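PDB 7CBD: exoglucanase A from Cellulomonas fimi, which hydrolyses the 1,4-beta-glucosidic linkages of cellulose with inversion of anomeric configuration, releasing cellobiose from non-reducing chain ends, this chain being its family 6 catalytic domain. Local coordinates for residues A51-R56 with V362-P367; P304-S309 with N323-R328; N235-E240 with F268-Y273; V17-A22 with L69-D74. All coordinates share one frame; numbering follows the deposited sequence.

Interaction 1 (A51-R56 with V362-P367); sequences AVWMDR and VWIKPP
A51, just before the short strand 52-54, and W53 within it face the loop that follows strand 358-362, and together they bridge the open seam between these two strands of the distorted beta/alpha barrel that is characteristic of glycoside hydrolase family 6. Along the loop, W363 comes first: its carbonyl O takes the N-H of A51 at 3.0 Å, a bent bond of 141°, while its indole turns away and its NE1 bonds to R344 O. I364 does double duty. Its CG2 rests 3.9 Å from W53 CZ2 and also touches the A51 methyl, and its carbonyl O accepts W53 NE1 at 2.8 Å, lying in the indole plane although the N-H comes from above the carbonyl plane. With CG beside the backbone N (chi1 -72°) the indole reaches over to the loop, and this nearly straight bond helps hold its rotation. K365 sends its amine past the indole to S370 O, and its side chain lies about 3 Å (nearest atoms) from that of D371, the predicted nucleophile; K365 NZ is too far from the W53 six-membered ring for more than a weak cation-pi attraction. P366 finishes the packing, its CD 3.6 Å from W53 NE1 and its CG 3.8 Å from A51 O.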
loop_
_atom_site.group_PDB
_atom_site.type_symbol
_atom_site.label_atom_id
_atom_site.label_comp_id
_atom_site.label_asym_id
_atom_site.label_seq_id
_atom_site.Cartn_x
_atom_site.Cartn_y
_atom_site.Cartn_z
ATOM N N ALA A 51 -7.210 5.539 -0.485
ATOM C CA ALA A 51 -8.116 4.444 -0.181
ATOM C C ALA A 51 -8.677 4.575 1.227
ATOM O O ALA A 51 -8.021 5.082 2.143
ATOM C CB ALA A 51 -7.406 3.100 -0.316
ATOM N N VAL A 52 -9.903 4.089 1.391
ATOM C CA VAL A 52 -10.538 3.977 2.697
ATOM C C VAL A 52 -10.291 2.570 3.225
ATOM O O VAL A 52 -10.612 1.580 2.554
ATOM C CB VAL A 52 -12.042 4.280 2.600
ATOM C CG1 VAL A 52 -12.729 3.956 3.920
ATOM C CG2 VAL A 52 -12.248 5.735 2.202
ATOM N N TRP A 53 -9.722 2.477 4.424
ATOM C CA TRP A 53 -9.333 1.196 5.010
ATOM C C TRP A 53 -10.418 0.711 5.962
ATOM O O TRP A 53 -10.745 1.393 6.938
ATOM C CB TRP A 53 -8.023 1.333 5.789
ATOM C CG TRP A 53 -6.818 1.508 4.923
ATOM C CD1 TRP A 53 -6.559 2.548 4.064
ATOM C CD2 TRP A 53 -5.699 0.615 4.825
ATOM N NE1 TRP A 53 -5.340 2.354 3.446
ATOM C CE2 TRP A 53 -4.797 1.177 3.894
ATOM C CE3 TRP A 53 -5.369 -0.598 5.434
ATOM C CZ2 TRP A 53 -3.597 0.555 3.552
ATOM C CZ3 TRP A 53 -4.172 -1.206 5.094
ATOM C CH2 TRP A 53 -3.301 -0.630 4.168
ATOM N N MET A 54 -10.948 -0.485 5.700
ATOM C CA MET A 54 -11.769 -1.180 6.689
ATOM C C MET A 54 -10.833 -2.052 7.527
ATOM O O MET A 54 -10.742 -3.268 7.370
ATOM C CB MET A 54 -12.871 -1.981 6.004
ATOM C CG MET A 54 -13.930 -1.095 5.338
ATOM S SD MET A 54 -14.939 -0.157 6.514
ATOM C CE MET A 54 -14.450 1.534 6.179
ATOM N N ASP A 55 -10.081 -1.389 8.410
ATOM C CA ASP A 55 -9.011 -2.059 9.147
ATOM C C ASP A 55 -9.481 -2.725 10.432
ATOM O O ASP A 55 -8.656 -3.284 11.163
ATOM C CB ASP A 55 -7.819 -1.123 9.412
ATOM C CG ASP A 55 -8.196 0.133 10.181
ATOM O OD1 ASP A 55 -9.396 0.385 10.395
ATOM O OD2 ASP A 55 -7.274 0.882 10.578
ATOM N N ARG A 56 -10.778 -2.686 10.714
ATOM C CA ARG A 56 -11.380 -3.382 11.840
ATOM C C ARG A 56 -12.882 -3.359 11.615
ATOM O O ARG A 56 -13.396 -2.537 10.847
ATOM C CB ARG A 56 -11.020 -2.730 13.181
ATOM C CG ARG A 56 -11.109 -1.225 13.176
ATOM C CD ARG A 56 -10.716 -0.640 14.532
ATOM N NE ARG A 56 -10.352 0.772 14.464
ATOM C CZ ARG A 56 -10.330 1.598 15.508
ATOM N NH1 ARG A 56 -9.972 2.863 15.337
ATOM N NH2 ARG A 56 -10.664 1.167 16.719
ATOM N N VAL A 362 -1.918 4.503 -7.478
ATOM C CA VAL A 362 -2.932 4.764 -6.466
ATOM C C VAL A 362 -2.220 5.101 -5.166
ATOM O O VAL A 362 -1.064 4.730 -4.954
ATOM C CB VAL A 362 -3.863 3.546 -6.263
ATOM C CG1 VAL A 362 -4.826 3.405 -7.424
ATOM C CG2 VAL A 362 -3.029 2.277 -6.123
ATOM N N TRP A 363 -2.925 5.811 -4.286
ATOM C CA TRP A 363 -2.488 6.007 -2.900
ATOM C C TRP A 363 -3.381 5.122 -2.044
ATOM O O TRP A 363 -4.497 5.513 -1.678
ATOM C CB TRP A 363 -2.577 7.466 -2.475
ATOM C CG TRP A 363 -1.502 8.321 -3.047
ATOM C CD1 TRP A 363 -0.519 7.949 -3.928
ATOM C CD2 TRP A 363 -1.293 9.709 -2.773
ATOM N NE1 TRP A 363 0.294 9.031 -4.209
ATOM C CE2 TRP A 363 -0.171 10.123 -3.520
ATOM C CE3 TRP A 363 -1.954 10.642 -1.970
ATOM C CZ2 TRP A 363 0.306 11.435 -3.485
ATOM C CZ3 TRP A 363 -1.484 11.944 -1.937
ATOM C CH2 TRP A 363 -0.362 12.329 -2.693
ATOM N N ILE A 364 -2.901 3.916 -1.744
ATOM C CA ILE A 364 -3.675 3.020 -0.897
ATOM C C ILE A 364 -3.505 3.408 0.567
ATOM O O ILE A 364 -4.468 3.774 1.246
ATOM C CB ILE A 364 -3.343 1.540 -1.174
ATOM C CG1 ILE A 364 -3.575 1.186 -2.650
ATOM C CG2 ILE A 364 -4.189 0.650 -0.290
ATOM C CD1 ILE A 364 -4.992 1.446 -3.162
ATOM N N LYS A 365 -2.276 3.384 1.067
ATOM C CA LYS A 365 -2.015 3.975 2.377
ATOM C C LYS A 365 -2.198 5.488 2.279
ATOM O O LYS A 365 -1.674 6.106 1.348
ATOM C CB LYS A 365 -0.583 3.671 2.792
ATOM C CG LYS A 365 -0.196 4.255 4.137
ATOM C CD LYS A 365 -0.866 3.509 5.281
ATOM C CE LYS A 365 -0.411 4.065 6.627
ATOM N NZ LYS A 365 -0.883 3.246 7.780
ATOM N N PRO A 366 -2.924 6.124 3.199
ATOM C CA PRO A 366 -3.076 7.593 3.135
ATOM C C PRO A 366 -1.882 8.283 3.769
ATOM O O PRO A 366 -1.589 8.058 4.956
ATOM C CB PRO A 366 -4.358 7.855 3.946
ATOM C CG PRO A 366 -5.038 6.483 4.082
ATOM C CD PRO A 366 -3.865 5.532 4.164
ATOM N N PRO A 367 -1.162 9.118 3.018
ATOM C CA PRO A 367 -0.002 9.804 3.599
ATOM C C PRO A 367 -0.378 10.565 4.860
ATOM O O PRO A 367 -1.395 11.260 4.913
ATOM C CB PRO A 367 0.445 10.754 2.480
ATOM C CG PRO A 367 0.001 10.064 1.222
ATOM C CD PRO A 367 -1.304 9.394 1.572
#

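Interaction 2 (P304-S309 with N323-R328); sequences PNRPTS and NRVDRR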
loop_
_atom_site.group_PDB
_atom_site.type_symbol
_atom_site.label_atom_id
_atom_site.label_comp_id
_atom_site.label_asym_id
_atom_site.label_seq_id
_atom_site.Cartn_x
_atom_site.Cartn_y
_atom_site.Cartn_z
ATOM N N PRO A 304 16.425 16.627 -0.210
ATOM C CA PRO A 304 17.861 16.865 -0.435
ATOM C C PRO A 304 18.724 15.618 -0.352
ATOM O O PRO A 304 19.845 15.629 -0.879
ATOM C CB PRO A 304 18.232 17.884 0.654
ATOM C CG PRO A 304 17.174 17.728 1.702
ATOM C CD PRO A 304 15.915 17.350 0.967
ATOM N N ASN A 305 18.252 14.544 0.281
ATOM C CA ASN A 305 19.067 13.338 0.379
ATOM C C ASN A 305 18.987 12.452 -0.858
ATOM O O ASN A 305 19.705 11.450 -0.928
ATOM C CB ASN A 305 18.707 12.525 1.630
ATOM C CG ASN A 305 19.089 13.235 2.916
ATOM O OD1 ASN A 305 19.576 14.361 2.891
ATOM N ND2 ASN A 305 18.865 12.580 4.046
ATOM N N ARG A 306 18.150 12.783 -1.825
ATOM C CA ARG A 306 18.034 11.950 -3.018
ATOM C C ARG A 306 19.254 12.154 -3.904
ATOM O O ARG A 306 19.545 13.297 -4.289
ATOM C CB ARG A 306 16.767 12.298 -3.796
ATOM C CG ARG A 306 16.560 11.447 -5.046
ATOM C CD ARG A 306 15.393 11.947 -5.871
ATOM N NE ARG A 306 15.101 11.100 -7.026
ATOM C CZ ARG A 306 14.272 10.058 -7.008
ATOM N NH1 ARG A 306 13.672 9.698 -5.876
ATOM N NH2 ARG A 306 14.059 9.364 -8.120
ATOM N N PRO A 307 19.995 11.105 -4.243
ATOM C CA PRO A 307 21.129 11.289 -5.151
ATOM C C PRO A 307 20.627 11.696 -6.525
ATOM O O PRO A 307 19.574 11.243 -6.978
ATOM C CB PRO A 307 21.800 9.911 -5.174
ATOM C CG PRO A 307 20.737 8.957 -4.783
ATOM C CD PRO A 307 19.818 9.695 -3.848
ATOM N N THR A 308 21.372 12.594 -7.167
ATOM C CA THR A 308 20.971 13.162 -8.446
ATOM C C THR A 308 21.845 12.721 -9.609
ATOM O O THR A 308 21.469 12.947 -10.763
ATOM C CB THR A 308 20.960 14.697 -8.367
ATOM O OG1 THR A 308 22.161 15.151 -7.734
ATOM C CG2 THR A 308 19.752 15.179 -7.567
ATOM N N SER A 309 22.998 12.116 -9.340
ATOM C CA SER A 309 23.855 11.593 -10.391
ATOM C C SER A 309 24.670 10.451 -9.808
ATOM O O SER A 309 24.774 10.300 -8.588
ATOM C CB SER A 309 24.766 12.677 -10.973
ATOM O OG SER A 309 25.636 13.184 -9.980
ATOM N N ASN A 323 24.095 5.528 -4.449
ATOM C CA ASN A 323 23.285 5.730 -5.639
ATOM C C ASN A 323 21.831 5.301 -5.502
ATOM O O ASN A 323 21.026 5.646 -6.376
ATOM C CB ASN A 323 23.933 5.040 -6.848
ATOM C CG ASN A 323 25.229 5.707 -7.256
ATOM O OD1 ASN A 323 25.288 6.929 -7.384
ATOM N ND2 ASN A 323 26.274 4.914 -7.453
ATOM N N ARG A 324 21.465 4.576 -4.446
ATOM C CA ARG A 324 20.076 4.191 -4.252
ATOM C C ARG A 324 19.259 5.365 -3.730
ATOM O O ARG A 324 19.724 6.134 -2.885
ATOM C CB ARG A 324 19.978 3.017 -3.274
ATOM C CG ARG A 324 20.534 3.237 -1.859
ATOM C CD ARG A 324 20.415 1.924 -1.111
ATOM N NE ARG A 324 21.252 1.736 0.073
ATOM C CZ ARG A 324 20.853 1.942 1.325
ATOM N NH1 ARG A 324 19.654 2.448 1.578
ATOM N NH2 ARG A 324 21.671 1.663 2.328
ATOM N N VAL A 325 18.034 5.500 -4.245
ATOM C CA VAL A 325 17.143 6.520 -3.706
ATOM C C VAL A 325 16.447 6.024 -2.448
ATOM O O VAL A 325 16.140 6.823 -1.559
ATOM C CB VAL A 325 16.161 7.093 -4.749
ATOM C CG1 VAL A 325 16.920 7.627 -5.961
ATOM C CG2 VAL A 325 15.126 6.058 -5.165
ATOM N N ASP A 326 16.175 4.720 -2.344
ATOM C CA ASP A 326 15.636 4.168 -1.105
ATOM C C ASP A 326 16.703 4.320 -0.032
ATOM O O ASP A 326 17.759 3.684 -0.115
ATOM C CB ASP A 326 15.296 2.697 -1.323
ATOM C CG ASP A 326 14.524 2.088 -0.162
ATOM O OD1 ASP A 326 14.666 2.551 0.991
ATOM O OD2 ASP A 326 13.778 1.121 -0.408
ATOM N N ARG A 327 16.443 5.170 0.964
ATOM C CA ARG A 327 17.430 5.478 1.995
ATOM C C ARG A 327 17.238 4.660 3.268
ATOM O O ARG A 327 17.863 4.964 4.285
ATOM C CB ARG A 327 17.433 6.981 2.322
ATOM C CG ARG A 327 17.614 7.919 1.127
ATOM C CD ARG A 327 18.813 7.561 0.261
ATOM N NE ARG A 327 20.052 7.515 1.029
ATOM C CZ ARG A 327 21.207 7.044 0.567
ATOM N NH1 ARG A 327 22.271 7.025 1.355
ATOM N NH2 ARG A 327 21.304 6.582 -0.676
ATOM N N ARG A 328 16.395 3.635 3.242
ATOM C CA ARG A 328 16.179 2.834 4.435
ATOM C C ARG A 328 17.446 2.089 4.844
ATOM O O ARG A 328 18.371 1.878 4.055
ATOM C CB ARG A 328 15.075 1.814 4.186
ATOM C CG ARG A 328 13.689 2.412 4.191
ATOM C CD ARG A 328 12.648 1.341 4.009
ATOM N NE ARG A 328 12.627 0.869 2.635
ATOM C CZ ARG A 328 11.721 0.026 2.153
ATOM N NH1 ARG A 328 10.795 -0.491 2.950
ATOM N NH2 ARG A 328 11.757 -0.319 0.873
HETATM O O HOH W 1 25.133 9.641 -5.998
#
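R306 and V325 meet where two loops flank helix 316-323, the loop that leads into it and the one that leaves it with an Asx turn, so the contact ties together the two ends of this helix in the family 6 catalytic domain, away from the predicted catalytic residues. Van der Waals packing carries most of the contact. The R306 side chain runs alongside V325, and its guanidinium lays one face on V325 CG1, the methyl sitting over the centre of the group with CZ at 3.7 Å. An extended chain, with CG opposite the backbone N (chi1 -179°), carries the group there, and NH1 bonds to W301 O. P307 crosses V325 at about a right angle, CD to CG1 4.1 Å, while its CG lies 3.5 Å from R324 O. No direct hydrogen bond joins the segments; polar contact is instead by water, which sits 2.7 Å from S309 O and 3.0 Å from N323 OD1, an oxygen that also accepts from T311 N. Hydrogen bonds within 323-328 hold the second loop in shape. R327 folds back so that NH2 reaches R324 O, and D326 OD1 closes the Asx turn with R328 N. R328 forms a bidentate salt bridge with the same carboxylate, NE to OD1 at 3.1 Å and NH2 to OD2 at 2.8 Å.

Interaction 3 (N235-E240 with F268-Y273); sequences NTTPLE and FDEIDY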
loop_
_atom_site.group_PDB
_atom_site.type_symbol
_atom_site.label_atom_id
_atom_site.label_comp_id
_atom_site.label_asym_id
_atom_site.label_seq_id
_atom_site.Cartn_x
_atom_site.Cartn_y
_atom_site.Cartn_z
ATOM N N ASN A 235 3.973 0.507 1.919
ATOM C CA ASN A 235 5.424 0.399 1.924
ATOM C C ASN A 235 6.026 1.591 1.197
ATOM O O ASN A 235 5.325 2.529 0.799
ATOM C CB ASN A 235 5.884 -0.954 1.357
ATOM C CG ASN A 235 7.187 -1.438 1.988
ATOM O OD1 ASN A 235 8.274 -0.999 1.610
ATOM N ND2 ASN A 235 7.082 -2.326 2.966
ATOM N N THR A 236 7.349 1.565 1.059
ATOM C CA THR A 236 8.099 2.701 0.549
ATOM C C THR A 236 9.079 2.332 -0.554
ATOM O O THR A 236 9.817 3.209 -1.009
ATOM C CB THR A 236 8.849 3.419 1.683
ATOM O OG1 THR A 236 9.747 2.501 2.319
ATOM C CG2 THR A 236 7.874 3.955 2.717
ATOM N N THR A 237 9.098 1.090 -1.015
ATOM C CA THR A 237 10.062 0.711 -2.035
ATOM C C THR A 237 9.854 1.583 -3.271
ATOM O O THR A 237 8.710 1.757 -3.710
ATOM C CB THR A 237 9.877 -0.760 -2.368
ATOM O OG1 THR A 237 10.106 -1.520 -1.175
ATOM C CG2 THR A 237 10.852 -1.195 -3.450
ATOM N N PRO A 238 10.912 2.176 -3.833
ATOM C CA PRO A 238 10.710 3.180 -4.885
ATOM C C PRO A 238 10.039 2.617 -6.122
ATOM O O PRO A 238 10.152 1.433 -6.444
ATOM C CB PRO A 238 12.128 3.670 -5.212
ATOM C CG PRO A 238 13.044 2.700 -4.592
ATOM C CD PRO A 238 12.323 2.076 -3.432
ATOM N N LEU A 239 9.347 3.509 -6.824
ATOM C CA LEU A 239 8.783 3.168 -8.120
ATOM C C LEU A 239 9.887 2.756 -9.087
ATOM O O LEU A 239 9.801 1.715 -9.749
ATOM C CB LEU A 239 8.000 4.370 -8.650
ATOM C CG LEU A 239 7.201 4.145 -9.928
ATOM C CD1 LEU A 239 6.121 3.079 -9.706
ATOM C CD2 LEU A 239 6.593 5.447 -10.407
ATOM N N GLU A 240 10.935 3.573 -9.181
ATOM C CA GLU A 240 12.109 3.283 -9.989
ATOM C C GLU A 240 13.352 3.709 -9.226
ATOM O O GLU A 240 13.328 4.680 -8.461
ATOM C CB GLU A 240 12.093 4.034 -11.330
ATOM C CG GLU A 240 11.109 3.474 -12.337
ATOM C CD GLU A 240 11.409 3.914 -13.754
ATOM O OE1 GLU A 240 11.206 5.105 -14.053
ATOM O OE2 GLU A 240 11.845 3.066 -14.566
ATOM N N PHE A 268 14.961 -4.145 -7.919
ATOM C CA PHE A 268 15.330 -2.991 -7.109
ATOM C C PHE A 268 14.179 -2.009 -6.931
ATOM O O PHE A 268 14.302 -1.061 -6.146
ATOM C CB PHE A 268 16.463 -2.203 -7.777
ATOM C CG PHE A 268 17.797 -2.913 -7.844
ATOM C CD1 PHE A 268 18.009 -4.171 -7.297
ATOM C CD2 PHE A 268 18.860 -2.272 -8.463
ATOM C CE1 PHE A 268 19.264 -4.772 -7.378
ATOM C CE2 PHE A 268 20.106 -2.861 -8.540
ATOM C CZ PHE A 268 20.310 -4.114 -8.002
ATOM N N ASP A 269 13.085 -2.176 -7.662
ATOM C CA ASP A 269 12.012 -1.191 -7.630
ATOM C C ASP A 269 10.718 -1.853 -8.073
ATOM O O ASP A 269 10.703 -3.009 -8.498
ATOM C CB ASP A 269 12.355 0.051 -8.467
ATOM C CG ASP A 269 12.673 -0.275 -9.915
ATOM O OD1 ASP A 269 11.933 -1.073 -10.515
ATOM O OD2 ASP A 269 13.650 0.295 -10.460
ATOM N N GLU A 270 9.628 -1.096 -7.965
ATOM C CA GLU A 270 8.307 -1.675 -8.154
ATOM C C GLU A 270 7.901 -1.761 -9.614
ATOM O O GLU A 270 7.077 -2.612 -9.960
ATOM C CB GLU A 270 7.270 -0.922 -7.315
ATOM C CG GLU A 270 7.502 -1.071 -5.809
ATOM C CD GLU A 270 7.455 -2.523 -5.351
ATOM O OE1 GLU A 270 6.345 -3.087 -5.269
ATOM O OE2 GLU A 270 8.528 -3.112 -5.085
ATOM N N ILE A 271 8.457 -0.913 -10.482
ATOM C CA ILE A 271 8.257 -1.112 -11.916
ATOM C C ILE A 271 8.792 -2.476 -12.330
ATOM O O ILE A 271 8.111 -3.257 -13.005
ATOM C CB ILE A 271 8.901 0.032 -12.723
ATOM C CG1 ILE A 271 8.105 1.333 -12.547
ATOM C CG2 ILE A 271 9.018 -0.341 -14.202
ATOM C CD1 ILE A 271 6.658 1.241 -12.971
ATOM N N ASP A 272 10.015 -2.793 -11.912
ATOM C CA ASP A 272 10.580 -4.085 -12.276
ATOM C C ASP A 272 9.831 -5.226 -11.600
ATOM O O ASP A 272 9.623 -6.284 -12.204
ATOM C CB ASP A 272 12.072 -4.112 -11.951
ATOM C CG ASP A 272 12.868 -3.116 -12.787
ATOM O OD1 ASP A 272 12.341 -2.635 -13.812
ATOM O OD2 ASP A 272 14.018 -2.803 -12.423
ATOM N N TYR A 273 9.396 -5.014 -10.356
ATOM C CA TYR A 273 8.699 -6.059 -9.619
ATOM C C TYR A 273 7.344 -6.377 -10.247
ATOM O O TYR A 273 6.988 -7.548 -10.406
ATOM C CB TYR A 273 8.556 -5.645 -8.150
ATOM C CG TYR A 273 7.801 -6.656 -7.330
ATOM C CD1 TYR A 273 8.281 -7.954 -7.172
ATOM C CD2 TYR A 273 6.601 -6.320 -6.719
ATOM C CE1 TYR A 273 7.569 -8.887 -6.433
ATOM C CE2 TYR A 273 5.886 -7.241 -5.989
ATOM C CZ TYR A 273 6.375 -8.527 -5.852
ATOM O OH TYR A 273 5.676 -9.470 -5.141
HETATM O O HOH W 2 12.528 0.297 -13.654
#
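The N-terminus of helix 270-283 receives the loop after strand 228-231, a largely buried junction in the family 6 catalytic domain where backbone carbonyls of P238 and L239 meet the first N-H groups of the helix. E270 N donates to P238 O at 3.0 Å, and I271 N to L239 O, also at 3.0 Å and straighter (165°); both donors lie in the plane of the carbonyl they meet. The loop therefore satisfies amides that have no earlier helical turn to bond to. D269 is the N-cap: its OD1 takes the N-H of D272 at 2.9 Å, met nearly along the C-O axis. With CG set between the backbone N and the carbonyl carbon (chi1 57°), the carboxylate folds over the helix start, and OD2 accepts from E241 N, the next residue of the loop. Side chains pack around this polar seam. L239 CD1 meets I271 CD1 at 3.8 Å, and E240 CG lies 3.7 Å from I271 CG1. T237 crosses E270 at about a right angle, its methyl CG2 against OE2; E270 OE2 bonds to S196 OG and OE1 to S231 OG, while the T237 hydroxyl turns to H195 and R328. At the exposed margin a water lies 3.0 Å from E240 OE2 and 2.9 Å from D272 OD1.

Interaction 4 (V17-A22 with L69-D74); sequences VNPTWA and LKFHLD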
loop_
_atom_site.group_PDB
_atom_site.type_symbol
_atom_site.label_atom_id
_atom_site.label_comp_id
_atom_site.label_asym_id
_atom_site.label_seq_id
_atom_site.Cartn_x
_atom_site.Cartn_y
_atom_site.Cartn_z
ATOM N N VAL A 17 -12.024 10.966 -3.565
ATOM C CA VAL A 17 -11.236 11.734 -2.607
ATOM C C VAL A 17 -11.955 11.707 -1.260
ATOM O O VAL A 17 -13.139 12.065 -1.170
ATOM C CB VAL A 17 -10.990 13.167 -3.107
ATOM C CG1 VAL A 17 -10.201 13.967 -2.084
ATOM C CG2 VAL A 17 -10.248 13.127 -4.433
ATOM N N ASN A 18 -11.246 11.272 -0.220
ATOM C CA ASN A 18 -11.805 11.062 1.109
ATOM C C ASN A 18 -11.835 12.383 1.869
ATOM O O ASN A 18 -10.776 12.899 2.245
ATOM C CB ASN A 18 -10.947 10.016 1.827
ATOM C CG ASN A 18 -11.364 9.782 3.263
ATOM O OD1 ASN A 18 -12.262 10.441 3.787
ATOM N ND2 ASN A 18 -10.709 8.827 3.908
ATOM N N PRO A 19 -13.018 12.958 2.121
ATOM C CA PRO A 19 -13.058 14.276 2.779
ATOM C C PRO A 19 -12.550 14.260 4.207
ATOM O O PRO A 19 -12.101 15.304 4.699
ATOM C CB PRO A 19 -14.540 14.665 2.709
ATOM C CG PRO A 19 -15.251 13.359 2.654
ATOM C CD PRO A 19 -14.365 12.414 1.880
ATOM N N THR A 20 -12.608 13.114 4.892
ATOM C CA THR A 20 -12.096 13.040 6.256
ATOM C C THR A 20 -10.577 13.140 6.263
ATOM O O THR A 20 -9.990 13.901 7.048
ATOM C CB THR A 20 -12.566 11.740 6.905
ATOM O OG1 THR A 20 -13.990 11.635 6.765
ATOM C CG2 THR A 20 -12.197 11.697 8.394
ATOM N N TRP A 21 -9.917 12.395 5.374
ATOM C CA TRP A 21 -8.468 12.508 5.258
ATOM C C TRP A 21 -8.072 13.880 4.723
ATOM O O TRP A 21 -7.110 14.487 5.210
ATOM C CB TRP A 21 -7.925 11.382 4.377
ATOM C CG TRP A 21 -6.458 11.503 4.083
ATOM C CD1 TRP A 21 -5.416 11.098 4.873
ATOM C CD2 TRP A 21 -5.876 12.061 2.903
ATOM N NE1 TRP A 21 -4.217 11.385 4.252
ATOM C CE2 TRP A 21 -4.476 11.977 3.043
ATOM C CE3 TRP A 21 -6.405 12.642 1.743
ATOM C CZ2 TRP A 21 -3.600 12.433 2.057
ATOM C CZ3 TRP A 21 -5.537 13.097 0.772
ATOM C CH2 TRP A 21 -4.149 12.993 0.934
ATOM N N ALA A 22 -8.828 14.408 3.757
ATOM C CA ALA A 22 -8.534 15.744 3.255
ATOM C C ALA A 22 -8.573 16.770 4.380
ATOM O O ALA A 22 -7.719 17.663 4.444
ATOM C CB ALA A 22 -9.520 16.120 2.149
ATOM N N LEU A 69 -18.470 3.062 6.353
ATOM C CA LEU A 69 -18.388 2.764 4.927
ATOM C C LEU A 69 -19.516 3.432 4.138
ATOM O O LEU A 69 -19.294 3.918 3.023
ATOM C CB LEU A 69 -18.384 1.250 4.726
ATOM C CG LEU A 69 -18.340 0.758 3.279
ATOM C CD1 LEU A 69 -17.149 1.357 2.518
ATOM C CD2 LEU A 69 -18.304 -0.762 3.255
ATOM N N LYS A 70 -20.732 3.468 4.688
ATOM C CA LYS A 70 -21.843 4.057 3.943
ATOM C C LYS A 70 -21.578 5.526 3.628
ATOM O O LYS A 70 -21.876 5.996 2.524
ATOM C CB LYS A 70 -23.151 3.912 4.721
ATOM C CG LYS A 70 -24.323 4.664 4.074
ATOM C CD LYS A 70 -25.645 4.335 4.770
ATOM C CE LYS A 70 -26.663 5.475 4.700
ATOM N NZ LYS A 70 -26.950 5.964 3.333
ATOM N N PHE A 71 -21.023 6.263 4.595
ATOM C CA PHE A 71 -20.641 7.657 4.387
ATOM C C PHE A 71 -19.795 7.804 3.129
ATOM O O PHE A 71 -20.085 8.638 2.263
ATOM C CB PHE A 71 -19.888 8.132 5.636
ATOM C CG PHE A 71 -19.172 9.453 5.485
ATOM C CD1 PHE A 71 -19.864 10.653 5.560
ATOM C CD2 PHE A 71 -17.794 9.492 5.334
ATOM C CE1 PHE A 71 -19.195 11.870 5.456
ATOM C CE2 PHE A 71 -17.118 10.701 5.231
ATOM C CZ PHE A 71 -17.819 11.890 5.289
ATOM N N HIS A 72 -18.764 6.967 2.991
ATOM C CA HIS A 72 -17.868 7.069 1.839
ATOM C C HIS A 72 -18.550 6.663 0.539
ATOM O O HIS A 72 -18.338 7.299 -0.500
ATOM C CB HIS A 72 -16.611 6.241 2.082
ATOM C CG HIS A 72 -15.775 6.767 3.199
ATOM N ND1 HIS A 72 -15.100 7.966 3.120
ATOM C CD2 HIS A 72 -15.546 6.283 4.441
ATOM C CE1 HIS A 72 -14.469 8.185 4.259
ATOM N NE2 HIS A 72 -14.729 7.183 5.080
ATOM N N LEU A 73 -19.352 5.597 0.564
ATOM C CA LEU A 73 -20.047 5.180 -0.652
ATOM C C LEU A 73 -21.009 6.263 -1.134
ATOM O O LEU A 73 -21.070 6.566 -2.337
ATOM C CB LEU A 73 -20.771 3.859 -0.415
ATOM C CG LEU A 73 -19.845 2.673 -0.154
ATOM C CD1 LEU A 73 -20.648 1.514 0.403
ATOM C CD2 LEU A 73 -19.154 2.268 -1.439
ATOM N N ASP A 74 -21.755 6.871 -0.207
ATOM C CA ASP A 74 -22.638 7.978 -0.568
ATOM C C ASP A 74 -21.847 9.161 -1.120
ATOM O O ASP A 74 -22.252 9.783 -2.112
ATOM C CB ASP A 74 -23.445 8.423 0.650
ATOM C CG ASP A 74 -24.471 7.397 1.094
ATOM O OD1 ASP A 74 -24.848 6.503 0.298
ATOM O OD2 ASP A 74 -24.910 7.499 2.265
#
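H72 and F71, neighbours on helix 69-83, meet N18, P19 and T20 where the capped N-terminus of helix 19-30 packs against the side of helix 69-83, on the outside of the catalytic barrel and away from the predicted catalytic residues. The H72 side chain can be followed outward. Its CB leaves the helix with CG beside the backbone N (chi1 -66°), which swings the imidazole toward N18. CD2 packs on V52 of the strand beneath, ND1 bonds to Y16 OH, and CE1 at the far rim comes 3.2 Å from N18 OD1, the oxygen lying near the ring plane; amide and imidazole planes stand 84° apart. N18 is the N-cap of helix 19-30, and this oxygen is its capping acceptor: T20 N donates to N18 OD1 at 2.9 Å, and the bond from W21 N to N18 OD1 is weak. F71 covers one face of the imidazole with CD2, 3.7 Å above its plane. The F71 ring meets the other segment obliquely: CZ lies 4.0 Å from P19 CG, and CE2 lies 3.6 Å from T20 OG1.

In these four contacts the chemistry differs with depth. Interactions 1 and 3 are buried, and in both direct hydrogen bonds to backbone carbonyls cross the contact; interactions 2 and 4, partly buried, have none and rely on packing around a guanidinium or aromatic rings, with a water at the edge of interaction 2. Neighbouring contacts also join. Interaction 4 touches interaction 1, where W21 NE1 reaches P367 O and N18 packs on V52, so helices 19-30 and 69-83 both lie against the strand that meets the 362-367 loop. Interaction 2 touches interaction 3 through R328, which bonds to N235. Interactions 3 and 4 lie on opposite sides of the chain's centre, about 29 Å apart between centres.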